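Local atomic coordinates of aeromonas extracellular serine protease (Aeromonas sobria, PDB entry 3WQB), a protein that cleaves peptide bonds after paired basic residues as a calcium-binding, secreted serine protease of the furin type, probably a virulence factor acting on host plasma proteins. Residues A[4-9]-A[60-65]; A[143-147]-A[158-162]; A[312-317]-A[328-332]; A[462-466]-A[588-592]; A[483-487]-A[510-514]. The protein carries 1 engineered substitution. All blocks are in the same frame, centred on the assembly; numbering follows the deposited sequence.

Contact 1 of 5, residues A[4-9]-A[60-65]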
# COMPACT_ATOMS: atom_id res chain seq x y z
N CYS A 4 34.15 -0.93 12.84
CA CYS A 4 33.45 -2.07 12.26
C CYS A 4 34.03 -2.33 10.88
O CYS A 4 33.71 -1.64 9.90
CB CYS A 4 31.95 -1.79 12.20
SG CYS A 4 30.96 -3.16 11.53
N ALA A 5 34.90 -3.33 10.82
CA ALA A 5 35.70 -3.61 9.63
C ALA A 5 34.90 -4.38 8.58
O ALA A 5 33.95 -5.07 8.93
CB ALA A 5 36.95 -4.39 10.02
N PRO A 6 35.30 -4.30 7.30
CA PRO A 6 34.65 -5.14 6.30
C PRO A 6 34.86 -6.62 6.58
O PRO A 6 35.88 -7.01 7.16
CB PRO A 6 35.36 -4.77 5.00
CG PRO A 6 35.93 -3.42 5.25
CD PRO A 6 36.30 -3.39 6.69
N LEU A 7 33.88 -7.43 6.19
CA LEU A 7 34.03 -8.87 6.20
C LEU A 7 34.30 -9.34 4.79
O LEU A 7 33.90 -8.68 3.82
CB LEU A 7 32.76 -9.54 6.72
CG LEU A 7 32.40 -9.33 8.19
CD1 LEU A 7 31.01 -9.90 8.46
CD2 LEU A 7 33.44 -9.94 9.13
N THR A 8 34.97 -10.48 4.67
CA THR A 8 35.23 -11.06 3.35
C THR A 8 33.96 -11.60 2.71
O THR A 8 33.85 -11.69 1.49
CB THR A 8 36.27 -12.20 3.41
OG1 THR A 8 35.70 -13.32 4.09
CG2 THR A 8 37.53 -11.74 4.12
N GLY A 9 32.99 -11.97 3.56
CA GLY A 9 31.76 -12.62 3.10
C GLY A 9 31.90 -14.12 2.97
O GLY A 9 30.94 -14.81 2.62
N TRP A 60 23.15 -5.90 8.59
CA TRP A 60 24.53 -5.59 8.95
C TRP A 60 25.58 -6.33 8.09
O TRP A 60 26.63 -5.78 7.80
CB TRP A 60 24.77 -5.82 10.44
CG TRP A 60 24.60 -7.23 10.90
CD1 TRP A 60 23.48 -7.80 11.44
CD2 TRP A 60 25.60 -8.27 10.86
NE1 TRP A 60 23.71 -9.12 11.74
CE2 TRP A 60 25.00 -9.43 11.40
CE3 TRP A 60 26.93 -8.32 10.42
CZ2 TRP A 60 25.70 -10.64 11.51
CZ3 TRP A 60 27.62 -9.53 10.53
CH2 TRP A 60 27.00 -10.67 11.07
N TRP A 61 25.28 -7.57 7.70
CA TRP A 61 26.22 -8.36 6.92
C TRP A 61 26.27 -7.86 5.49
O TRP A 61 27.34 -7.85 4.88
CB TRP A 61 25.87 -9.84 7.01
CG TRP A 61 26.81 -10.78 6.30
CD1 TRP A 61 27.88 -11.45 6.84
CD2 TRP A 61 26.73 -11.19 4.93
NE1 TRP A 61 28.47 -12.24 5.88
CE2 TRP A 61 27.79 -12.10 4.70
CE3 TRP A 61 25.87 -10.87 3.87
CZ2 TRP A 61 28.01 -12.69 3.45
CZ3 TRP A 61 26.09 -11.46 2.63
CH2 TRP A 61 27.15 -12.37 2.43
N ALA A 62 25.14 -7.41 4.94
CA ALA A 62 25.18 -6.71 3.66
C ALA A 62 26.12 -5.50 3.74
O ALA A 62 27.01 -5.34 2.90
CB ALA A 62 23.79 -6.29 3.23
N HIS A 63 25.94 -4.67 4.76
CA HIS A 63 26.78 -3.50 4.91
C HIS A 63 28.25 -3.84 5.11
O HIS A 63 29.11 -3.19 4.52
CB HIS A 63 26.25 -2.59 6.02
CG HIS A 63 25.08 -1.76 5.60
ND1 HIS A 63 24.82 -0.52 6.14
CD2 HIS A 63 24.12 -1.97 4.66
CE1 HIS A 63 23.74 -0.01 5.58
NE2 HIS A 63 23.30 -0.87 4.68
N ARG A 64 28.55 -4.87 5.91
CA ARG A 64 29.93 -5.26 6.16
C ARG A 64 30.58 -5.95 4.96
O ARG A 64 31.79 -6.07 4.93
CB ARG A 64 30.04 -6.16 7.40
CG ARG A 64 29.76 -5.46 8.71
CD ARG A 64 30.17 -6.30 9.90
NE ARG A 64 31.63 -6.32 10.06
CZ ARG A 64 32.30 -7.07 10.93
NH1 ARG A 64 31.66 -7.89 11.75
NH2 ARG A 64 33.62 -7.00 10.97
N THR A 65 29.79 -6.40 3.99
CA THR A 65 30.37 -7.02 2.78
C THR A 65 30.23 -6.15 1.53
O THR A 65 30.49 -6.61 0.42
CB THR A 65 29.78 -8.43 2.49
OG1 THR A 65 28.37 -8.33 2.26
CG2 THR A 65 30.05 -9.41 3.65

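Contact 2 of 5, residues A[143-147]-A[158-162]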
# COMPACT_ATOMS: atom_id res chain seq x y z
N GLY A 143 12.81 11.81 -7.75
CA GLY A 143 11.59 12.20 -7.03
C GLY A 143 10.52 12.72 -7.97
O GLY A 143 10.81 13.45 -8.92
N PHE A 144 9.27 12.36 -7.69
CA PHE A 144 8.12 12.83 -8.46
C PHE A 144 7.08 13.23 -7.44
O PHE A 144 6.58 12.38 -6.70
CB PHE A 144 7.60 11.73 -9.39
CG PHE A 144 8.63 11.23 -10.35
CD1 PHE A 144 8.90 11.92 -11.52
CD2 PHE A 144 9.36 10.07 -10.07
CE1 PHE A 144 9.88 11.48 -12.41
CE2 PHE A 144 10.33 9.63 -10.95
CZ PHE A 144 10.60 10.33 -12.12
N ASN A 145 6.78 14.53 -7.37
CA ASN A 145 5.98 15.08 -6.28
C ASN A 145 4.46 15.00 -6.50
O ASN A 145 3.74 15.99 -6.36
CB ASN A 145 6.42 16.51 -5.94
CG ASN A 145 6.16 17.50 -7.06
OD1 ASN A 145 6.02 17.13 -8.22
ND2 ASN A 145 6.12 18.79 -6.72
N LEU A 146 4.00 13.79 -6.81
CA LEU A 146 2.58 13.53 -7.06
C LEU A 146 1.67 13.97 -5.91
O LEU A 146 0.51 14.30 -6.14
CB LEU A 146 2.36 12.04 -7.33
CG LEU A 146 2.33 11.62 -8.80
CD1 LEU A 146 1.03 12.10 -9.47
CD2 LEU A 146 3.56 12.09 -9.59
N LEU A 147 2.19 13.94 -4.69
CA LEU A 147 1.40 14.20 -3.48
C LEU A 147 1.56 15.61 -2.94
O LEU A 147 1.07 15.92 -1.85
CB LEU A 147 1.74 13.18 -2.38
CG LEU A 147 1.73 11.70 -2.75
CD1 LEU A 147 2.13 10.85 -1.56
CD2 LEU A 147 0.39 11.26 -3.29
N TRP A 158 0.81 10.32 -12.88
CA TRP A 158 1.02 8.96 -12.36
C TRP A 158 1.82 8.12 -13.36
O TRP A 158 2.80 7.48 -13.00
CB TRP A 158 -0.29 8.25 -12.01
CG TRP A 158 -1.02 8.81 -10.82
CD1 TRP A 158 -2.26 9.39 -10.82
CD2 TRP A 158 -0.57 8.82 -9.46
NE1 TRP A 158 -2.61 9.76 -9.54
CE2 TRP A 158 -1.59 9.43 -8.69
CE3 TRP A 158 0.59 8.38 -8.81
CZ2 TRP A 158 -1.48 9.62 -7.31
CZ3 TRP A 158 0.71 8.57 -7.44
CH2 TRP A 158 -0.33 9.18 -6.70
N LEU A 159 1.41 8.14 -14.63
CA LEU A 159 2.13 7.45 -15.69
C LEU A 159 3.59 7.90 -15.75
O LEU A 159 4.51 7.07 -15.82
CB LEU A 159 1.44 7.72 -17.03
CG LEU A 159 0.09 7.04 -17.23
CD1 LEU A 159 -0.54 7.56 -18.50
CD2 LEU A 159 0.23 5.52 -17.27
N TYR A 160 3.82 9.22 -15.71
CA TYR A 160 5.15 9.77 -15.82
C TYR A 160 6.08 9.24 -14.73
O TYR A 160 7.26 8.94 -14.98
CB TYR A 160 5.12 11.31 -15.81
CG TYR A 160 6.41 11.91 -16.32
CD1 TYR A 160 7.52 12.08 -15.48
CD2 TYR A 160 6.54 12.27 -17.66
CE1 TYR A 160 8.71 12.60 -15.97
CE2 TYR A 160 7.71 12.79 -18.15
CZ TYR A 160 8.81 12.95 -17.30
OH TYR A 160 9.98 13.45 -17.79
N ALA A 161 5.55 9.13 -13.51
CA ALA A 161 6.33 8.78 -12.33
C ALA A 161 6.53 7.28 -12.15
O ALA A 161 7.50 6.86 -11.52
CB ALA A 161 5.66 9.34 -11.10
N LEU A 162 5.59 6.49 -12.67
CA LEU A 162 5.52 5.08 -12.31
C LEU A 162 6.00 4.15 -13.43
O LEU A 162 5.68 2.96 -13.45
CB LEU A 162 4.10 4.73 -11.83
CG LEU A 162 3.76 5.26 -10.43
CD1 LEU A 162 2.25 5.26 -10.21
CD2 LEU A 162 4.48 4.44 -9.34

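Contact 3 of 5, residues A[312-317]-A[328-332]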
# COMPACT_ATOMS: atom_id res chain seq x y z
N SER A 312 9.26 19.35 18.62
CA SER A 312 9.05 17.94 18.90
C SER A 312 9.76 17.59 20.20
O SER A 312 10.81 18.15 20.51
CB SER A 312 9.62 17.08 17.77
OG SER A 312 9.50 15.69 18.07
N THR A 313 9.20 16.63 20.94
CA THR A 313 9.91 16.07 22.09
C THR A 313 11.05 15.14 21.67
O THR A 313 11.87 14.75 22.49
CB THR A 313 8.98 15.33 23.08
OG1 THR A 313 8.44 14.17 22.45
CG2 THR A 313 7.84 16.24 23.57
N ASN A 314 11.12 14.79 20.39
CA ASN A 314 12.29 14.08 19.90
C ASN A 314 13.54 14.94 20.09
O ASN A 314 13.57 16.09 19.65
CB ASN A 314 12.12 13.66 18.45
CG ASN A 314 13.26 12.80 17.98
OD1 ASN A 314 14.34 13.30 17.65
ND2 ASN A 314 13.06 11.49 18.02
N ARG A 315 14.56 14.38 20.74
CA ARG A 315 15.73 15.20 21.12
C ARG A 315 16.60 15.67 19.96
O ARG A 315 17.40 16.60 20.13
CB ARG A 315 16.59 14.48 22.17
CG ARG A 315 15.85 14.10 23.44
CD ARG A 315 16.81 13.57 24.52
NE ARG A 315 17.71 12.53 24.00
CZ ARG A 315 17.40 11.24 23.87
NH1 ARG A 315 16.21 10.79 24.23
NH2 ARG A 315 18.29 10.39 23.37
N LEU A 316 16.46 15.06 18.79
CA LEU A 316 17.23 15.49 17.64
C LEU A 316 16.77 16.84 17.11
O LEU A 316 17.54 17.55 16.46
CB LEU A 316 17.16 14.42 16.54
CG LEU A 316 17.89 14.67 15.21
CD1 LEU A 316 19.38 14.82 15.44
CD2 LEU A 316 17.61 13.55 14.23
N HIS A 317 15.52 17.19 17.36
CA HIS A 317 14.92 18.39 16.77
C HIS A 317 15.34 19.66 17.49
O HIS A 317 15.47 19.66 18.71
CB HIS A 317 13.39 18.26 16.77
CG HIS A 317 12.87 17.23 15.82
ND1 HIS A 317 11.79 17.48 15.00
CD2 HIS A 317 13.25 15.96 15.56
CE1 HIS A 317 11.53 16.41 14.27
NE2 HIS A 317 12.41 15.47 14.59
N TYR A 328 17.92 16.85 9.66
CA TYR A 328 17.47 15.48 9.98
C TYR A 328 16.28 15.54 10.92
O TYR A 328 16.07 16.53 11.60
CB TYR A 328 18.64 14.65 10.56
CG TYR A 328 19.80 14.78 9.63
CD1 TYR A 328 19.87 14.03 8.47
CD2 TYR A 328 20.77 15.78 9.83
CE1 TYR A 328 20.88 14.20 7.55
CE2 TYR A 328 21.79 15.97 8.91
CZ TYR A 328 21.84 15.18 7.76
OH TYR A 328 22.83 15.35 6.84
N ASN A 329 15.46 14.49 10.91
CA ASN A 329 14.35 14.42 11.86
C ASN A 329 14.29 13.02 12.47
O ASN A 329 14.90 12.10 11.95
CB ASN A 329 13.01 14.85 11.21
CG ASN A 329 12.43 13.80 10.26
OD1 ASN A 329 12.00 12.73 10.68
ND2 ASN A 329 12.35 14.15 8.97
N GLY A 330 13.58 12.89 13.59
CA GLY A 330 13.44 11.61 14.27
C GLY A 330 12.01 11.14 14.39
O GLY A 330 11.69 10.26 15.20
N VAL A 331 11.12 11.75 13.61
CA VAL A 331 9.68 11.50 13.74
C VAL A 331 9.05 10.83 12.52
O VAL A 331 7.86 10.53 12.54
CB VAL A 331 8.90 12.78 14.10
CG1 VAL A 331 9.37 13.35 15.43
CG2 VAL A 331 9.02 13.82 12.97
N MET A 332 9.83 10.61 11.46
CA MET A 332 9.28 9.91 10.30
C MET A 332 8.82 8.52 10.71
O MET A 332 9.48 7.85 11.49
CB MET A 332 10.31 9.85 9.18
CG MET A 332 9.84 9.17 7.91
SD MET A 332 8.32 9.89 7.26
CE MET A 332 8.06 8.83 5.85

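Contact 4 of 5, residues A[462-466]-A[588-592]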
# COMPACT_ATOMS: atom_id res chain seq x y z
N SER A 462 -19.54 -20.59 -1.71
CA SER A 462 -19.53 -20.88 -3.14
C SER A 462 -18.17 -21.43 -3.53
O SER A 462 -17.14 -20.93 -3.10
CB SER A 462 -19.88 -19.60 -3.91
OG SER A 462 -19.75 -19.78 -5.32
N THR A 463 -18.19 -22.48 -4.35
CA THR A 463 -16.98 -23.22 -4.69
C THR A 463 -16.74 -23.29 -6.19
O THR A 463 -17.69 -23.37 -6.97
CB THR A 463 -17.09 -24.65 -4.09
OG1 THR A 463 -17.18 -24.55 -2.66
CG2 THR A 463 -15.89 -25.50 -4.47
N THR A 464 -15.48 -23.23 -6.60
CA THR A 464 -15.07 -23.44 -7.99
C THR A 464 -13.85 -24.34 -8.03
O THR A 464 -13.04 -24.35 -7.10
CB THR A 464 -14.80 -22.09 -8.72
OG1 THR A 464 -14.66 -22.31 -10.13
CG2 THR A 464 -13.54 -21.40 -8.19
N ARG A 465 -13.71 -25.10 -9.11
CA ARG A 465 -12.54 -25.95 -9.29
C ARG A 465 -11.53 -25.30 -10.23
O ARG A 465 -11.88 -24.81 -11.30
CB ARG A 465 -12.94 -27.32 -9.86
CG ARG A 465 -11.76 -28.27 -9.96
CD ARG A 465 -12.19 -29.69 -10.29
NE ARG A 465 -11.03 -30.58 -10.35
CZ ARG A 465 -10.31 -30.85 -11.43
NH1 ARG A 465 -10.62 -30.32 -12.61
NH2 ARG A 465 -9.27 -31.67 -11.34
N ILE A 466 -10.27 -25.31 -9.80
CA ILE A 466 -9.16 -24.95 -10.68
C ILE A 466 -8.55 -26.26 -11.19
O ILE A 466 -8.08 -27.08 -10.40
CB ILE A 466 -8.11 -24.08 -9.94
CG1 ILE A 466 -8.70 -22.71 -9.53
CG2 ILE A 466 -6.82 -23.94 -10.76
CD1 ILE A 466 -9.00 -21.75 -10.67
N TRP A 588 -18.76 -14.18 -7.60
CA TRP A 588 -17.36 -13.94 -7.30
C TRP A 588 -16.52 -14.50 -8.42
O TRP A 588 -17.00 -15.33 -9.20
CB TRP A 588 -16.96 -14.52 -5.94
CG TRP A 588 -16.92 -16.01 -5.84
CD1 TRP A 588 -17.97 -16.88 -5.94
CD2 TRP A 588 -15.75 -16.82 -5.61
NE1 TRP A 588 -17.54 -18.16 -5.78
CE2 TRP A 588 -16.18 -18.16 -5.57
CE3 TRP A 588 -14.39 -16.54 -5.44
CZ2 TRP A 588 -15.30 -19.22 -5.35
CZ3 TRP A 588 -13.51 -17.59 -5.22
CH2 TRP A 588 -13.97 -18.91 -5.17
N SER A 589 -15.28 -14.03 -8.50
CA SER A 589 -14.34 -14.51 -9.50
C SER A 589 -13.01 -14.80 -8.83
O SER A 589 -12.62 -14.12 -7.88
CB SER A 589 -14.16 -13.48 -10.61
OG SER A 589 -15.37 -13.24 -11.29
N LEU A 590 -12.31 -15.80 -9.35
CA LEU A 590 -11.03 -16.24 -8.81
C LEU A 590 -9.96 -16.21 -9.88
O LEU A 590 -10.15 -16.73 -10.99
CB LEU A 590 -11.15 -17.67 -8.26
CG LEU A 590 -9.89 -18.33 -7.72
CD1 LEU A 590 -9.33 -17.59 -6.50
CD2 LEU A 590 -10.17 -19.78 -7.36
N ARG A 591 -8.83 -15.59 -9.55
CA ARG A 591 -7.65 -15.64 -10.40
C ARG A 591 -6.46 -16.17 -9.62
O ARG A 591 -6.07 -15.62 -8.58
CB ARG A 591 -7.31 -14.27 -11.00
CG ARG A 591 -6.18 -14.37 -12.00
CD ARG A 591 -6.03 -13.12 -12.80
NE ARG A 591 -5.70 -13.47 -14.18
CZ ARG A 591 -5.49 -12.59 -15.15
NH1 ARG A 591 -5.55 -11.29 -14.90
NH2 ARG A 591 -5.21 -13.02 -16.38
N VAL A 592 -5.89 -17.26 -10.12
CA VAL A 592 -4.68 -17.81 -9.53
C VAL A 592 -3.45 -17.31 -10.32
O VAL A 592 -3.40 -17.43 -11.54
CB VAL A 592 -4.72 -19.35 -9.49
CG1 VAL A 592 -3.47 -19.89 -8.84
CG2 VAL A 592 -5.94 -19.83 -8.73

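Contact 5 of 5, residues A[483-487]-A[510-514]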
# COMPACT_ATOMS: atom_id res chain seq x y z
N HIS A 483 -25.71 -6.08 0.57
CA HIS A 483 -25.85 -6.13 2.02
C HIS A 483 -25.92 -4.71 2.56
O HIS A 483 -25.13 -3.85 2.16
CB HIS A 483 -24.68 -6.88 2.67
CG HIS A 483 -24.90 -7.21 4.11
ND1 HIS A 483 -24.72 -6.28 5.12
CD2 HIS A 483 -25.26 -8.36 4.71
CE1 HIS A 483 -24.99 -6.85 6.28
NE2 HIS A 483 -25.31 -8.11 6.06
N GLN A 484 -26.86 -4.49 3.47
CA GLN A 484 -27.16 -3.14 3.97
C GLN A 484 -26.19 -2.59 5.02
O GLN A 484 -26.23 -1.40 5.32
CB GLN A 484 -28.59 -3.08 4.51
CG GLN A 484 -29.69 -3.30 3.49
CD GLN A 484 -31.03 -3.56 4.15
OE1 GLN A 484 -31.11 -4.24 5.17
NE2 GLN A 484 -32.08 -3.01 3.56
N ARG A 485 -25.35 -3.44 5.60
CA ARG A 485 -24.33 -3.00 6.56
C ARG A 485 -23.01 -3.75 6.34
O ARG A 485 -22.67 -4.69 7.05
CB ARG A 485 -24.83 -3.12 8.00
CG ARG A 485 -23.87 -2.50 9.01
CD ARG A 485 -24.50 -2.31 10.39
NE ARG A 485 -24.61 -3.56 11.12
CZ ARG A 485 -24.64 -3.66 12.45
NH1 ARG A 485 -24.58 -2.56 13.21
NH2 ARG A 485 -24.71 -4.86 13.01
N LEU A 486 -22.27 -3.29 5.33
CA LEU A 486 -21.10 -4.01 4.84
C LEU A 486 -20.08 -4.48 5.89
O LEU A 486 -19.57 -5.58 5.76
CB LEU A 486 -20.38 -3.23 3.73
CG LEU A 486 -21.11 -3.20 2.38
CD1 LEU A 486 -20.50 -2.14 1.48
CD2 LEU A 486 -21.10 -4.57 1.70
N PRO A 487 -19.79 -3.65 6.92
CA PRO A 487 -18.79 -4.11 7.89
C PRO A 487 -19.22 -5.31 8.73
O PRO A 487 -18.39 -5.85 9.45
CB PRO A 487 -18.53 -2.87 8.75
CG PRO A 487 -18.90 -1.73 7.85
CD PRO A 487 -20.11 -2.23 7.12
N LEU A 510 -15.74 0.33 5.95
CA LEU A 510 -16.79 0.49 4.93
C LEU A 510 -18.13 0.93 5.53
O LEU A 510 -19.16 0.29 5.32
CB LEU A 510 -16.96 -0.79 4.10
CG LEU A 510 -15.74 -1.20 3.28
CD1 LEU A 510 -16.00 -2.52 2.57
CD2 LEU A 510 -15.36 -0.11 2.28
N VAL A 511 -18.09 2.05 6.23
CA VAL A 511 -19.26 2.59 6.95
C VAL A 511 -20.05 3.61 6.12
O VAL A 511 -20.95 4.29 6.64
CB VAL A 511 -18.82 3.21 8.30
CG1 VAL A 511 -18.18 2.16 9.21
CG2 VAL A 511 -17.87 4.40 8.07
N GLY A 512 -19.72 3.71 4.83
CA GLY A 512 -20.30 4.71 3.94
C GLY A 512 -21.80 4.63 3.76
O GLY A 512 -22.44 5.63 3.44
N GLN A 513 -22.38 3.44 3.95
CA GLN A 513 -23.84 3.32 3.84
C GLN A 513 -24.53 4.08 4.96
O GLN A 513 -25.52 4.77 4.72
CB GLN A 513 -24.27 1.86 3.84
CG GLN A 513 -23.75 1.07 2.65
CD GLN A 513 -23.83 -0.43 2.88
OE1 GLN A 513 -23.31 -0.95 3.87
NE2 GLN A 513 -24.48 -1.13 1.97
N SER A 514 -23.98 3.98 6.17
CA SER A 514 -24.47 4.73 7.32
C SER A 514 -24.22 6.23 7.16
O SER A 514 -25.09 7.04 7.47
CB SER A 514 -23.86 4.21 8.61
OG SER A 514 -24.29 2.88 8.86

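Contact 1 of 5, residues A[4-9]-A[60-65]
Arg64, on the last turn of helix 60-64, reaches out to the irregular N-terminal segment 4-9 and with Leu7 carries much of this contact. Its CB lies 4.0 Å from Leu7 CD1, and its CG and CD pass the sulfur of Cys4, with CD 3.6 Å from Cys4 SG. A bend at chi3 (74°) then turns the guanidinium side-on to the carbonyl of Ala5. NE and NH2 both donate to this one oxygen, which lies in the guanidinium plane: Arg64 NE is 2.9 Å and Arg64 NH2 2.8 Å from Ala5 O, the NE bond running nearly along the C=O axis. Leu7 CG sits over the centre of one guanidinium face, so a greasy branched side chain covers the flat group while its edge makes the polar bonds. NH1 turns to a partner beyond the two segments, a salt bridge to Glu22. Few side chains but arginine could supply the long apolar stem, flat face and several donors used here.

The backbone closes the pairing from the other direction, Leu7 N giving a hydrogen bond of 2.8 Å to Arg64 O. Further along, Leu7 CD1 touches the edge of the Trp60 ring and lies 3.9 Å from Trp61 CD1. Gly9, whose positive phi favours glycine, passes close by Thr65, its CA 3.7 Å from Thr65 CG2; the same methyl lies over the Trp61 ring.

The disulfide from Cys4 to Cys24 ties the segment to the following loop, while Trp60, Trp61 and Ala62 pack against helix 419-426, leaving helix 60-64 between that helix and the N-terminal segment.

Contact 2 of 5, residues A[143-147]-A[158-162]
Phe144 and Leu146 press against Trp158, Tyr160 and Ala161, and the contact rests almost wholly on apolar surfaces. Two CH-pi contacts are its clearest features. Leu146 CD1 stands over the six-membered ring of Trp158, 3.7 Å from the centroid and 13° off the normal, with CG and CB following across CE3 and CZ3. Ala161 CA lies over one face of the Phe144 ring, 4.0 Å from its centroid; alanine is small enough to let the helix backbone come down onto the phenyl. Ala161 O is buried beside that ring without a hydrogen-bond partner.

Segment 143-147 leaves strand 140-144 of the parallel subtilisin sheet through an inverse gamma turn centred on Asn145. From here helix 155-164 leads to strand 173-179 of the same sheet, a beta-alpha-beta crossover of the subtilase fold, with the helix packed on one face, where Trp158 and Ala161 also meet Val77 of strand 73-77.

Among the ordinary apolar contacts, Phe144 CB meets Ala161 CB at 3.5 Å, and Leu146 CD2 reaches the same methyl at 3.8 Å. With CG anti to its backbone N (chi1 -163°), Tyr160 swings its ring beside Phe144, whose CE1 arrives in plane at the tyrosine's edge, 3.9 Å from Tyr160 CE1. Leu147 CD2 approaches Trp158 CH2 at 4.1 Å, and its side chain lies about 4 Å from that of Asp78, the predicted charge-relay aspartate.

Contact 3 of 5, residues A[312-317]-A[328-332]
His317 closes a type I beta turn, Asn314 to His317, and faces a corner in the opposing chain at Gly330, where strand 328-329 gives way to the weakly bonded strand at about 331-332. The backbones stay well apart: CA of Asn314 lies 6.3 Å from CA of Gly330, a gap that side chains bridge. Each segment is shaped by its own side-chain-to-backbone turns. Ser312 OG accepts from Asn314 N in an ST turn, Asn314 OD1 from Leu316 N in an Asx turn, and Asn329 OD1 from Val331 N and Met332 N, an Asx turn and Asx motif holding the corner bent.

The one hydrogen bond across the gap runs from Gly330 N to His317 NE2, 3.0 Å long and nearly straight at 172°. Imidazole suits the place, offering an in-plane acceptor nitrogen together with a flat surface: Ser312 OG lies over the centre of one face, 4.2 Å above the plane of the His317 ring. Asn329 CB stands 3.5 Å from His317 NE2, and Val331 brings both methyls to the same end. Val331 CG1 also comes within 3.5 Å of Ser312 OG.

In the subtilisin domain this corner adjoins the second calcium site. Asn329 ND2 bonds to Ser118 and to the calcium ligand Asp297, and Tyr328 O accepts from Asn306, another ligand of that ion.

Gly330 fits where the Asn314 amide crowds in; Asn314 ND2 is bonded to Gly287 O and Gly45 O. Leu316 packs on the strand backbone, its CD2 3.8 Å from the carbonyl carbon of Asn329 and 4.0 Å from Tyr328 CB.

Contact 4 of 5, residues A[462-466]-A[588-592]
Trp588 and Ser462 make the single polar link: the indole NE1 donates to Ser462 OG over 2.8 Å, with an N-H...O angle of 147°. The hydroxyl lies near the plane of the indole, at its edge. Serine suits this spot because its short side chain, OG anti to the backbone N (chi1 174°), sets an acceptor before a buried indole N-H.

Strands 462-466 and 588-592 run in roughly the same direction, 31° apart, with axes 9.0 Å from each other at closest approach. They belong to different antiparallel sheets, and alternate residues of each point at the other, as in a beta sandwich. That face-to-face layering is the jelly-roll-like build of the P-domain, with strand 460-466 paired to 545-553 and strand 583-595 to 471-482.

The apolar contacts continue along the strands. Thr464 CG2 comes 3.9 Å from Trp588 CH2 and 3.8 Å from Leu590 CD2, while its OG1 turns to Gln441. Beta-branched Ile466 brings CG1 to 3.9 Å from Leu590 CD2 and 4.1 Å from Val592 CG2, with its CD1 reaching the same two methyls. Val477, on the neighbouring strand 471-482, touches both Trp588 and Leu590.

Contact 5 of 5, residues A[483-487]-A[510-514]
The side-chain amide of Gln513 turns its two polar atoms, NE2 and OE1, each to a backbone group of segment 483-487. NE2 donates to His483 O over 2.8 Å at 167°, the oxygen lying in the amide plane; OE1 accepts from Leu486 N over 2.9 Å at 169°, with the donor in the carbonyl plane. Glutamine suits the place because one flat amide offers a donor and an acceptor on a flexible stem; NE2 also bonds to Thr525 O. The His483 ring has Arg485 CA in plane at its edge, and its ND1 accepts from Arg485 N, tilted 26° from the ring plane.

This loop joins strands 471-482 and 489-494 of the P-domain beside the third calcium site: His483 NE2 bonds to Asp553 and Arg485 NE pairs with Asp488, both ligands of the ion, while Arg485 NH1 bonds to Gly557 O. Gln513, on helix 512-520, thus grips a loop two of whose side chains bond to metal ligands.

Carbon atoms close the rest, some against oxygens: Leu486 CG lies 3.5 Å from Gln513 OE1 and Pro487 CD 3.2 Å from Leu510 O. Apolar pairs are Leu486 CB with Leu510 CB, at 4.2 Å, and Pro487 CG with Val511 CG1.

Overall arrangement
Contacts 1, 2 and 3 belong to the catalytic part of the chain, contacts 4 and 5 to the P-domain. Contacts 2 and 3 both come close to the predicted charge-relay residues: the side chain of Leu147 is about 5 Å from that of His115, which Met332 touches; the predicted third member is replaced by the engineered Ala336. Contact 3 adjoins two calcium sites, and contact 1, about 15 Å from it by nearest atoms, has the Cys4 side chain about 11 Å from that of the ligand Asn29. Contact 5 borders the third calcium, about 25 Å from contact 4 between centres, and its segments fall between those of contact 4 in the chain. Contacts 1 and 5 are about 53 Å apart between centres.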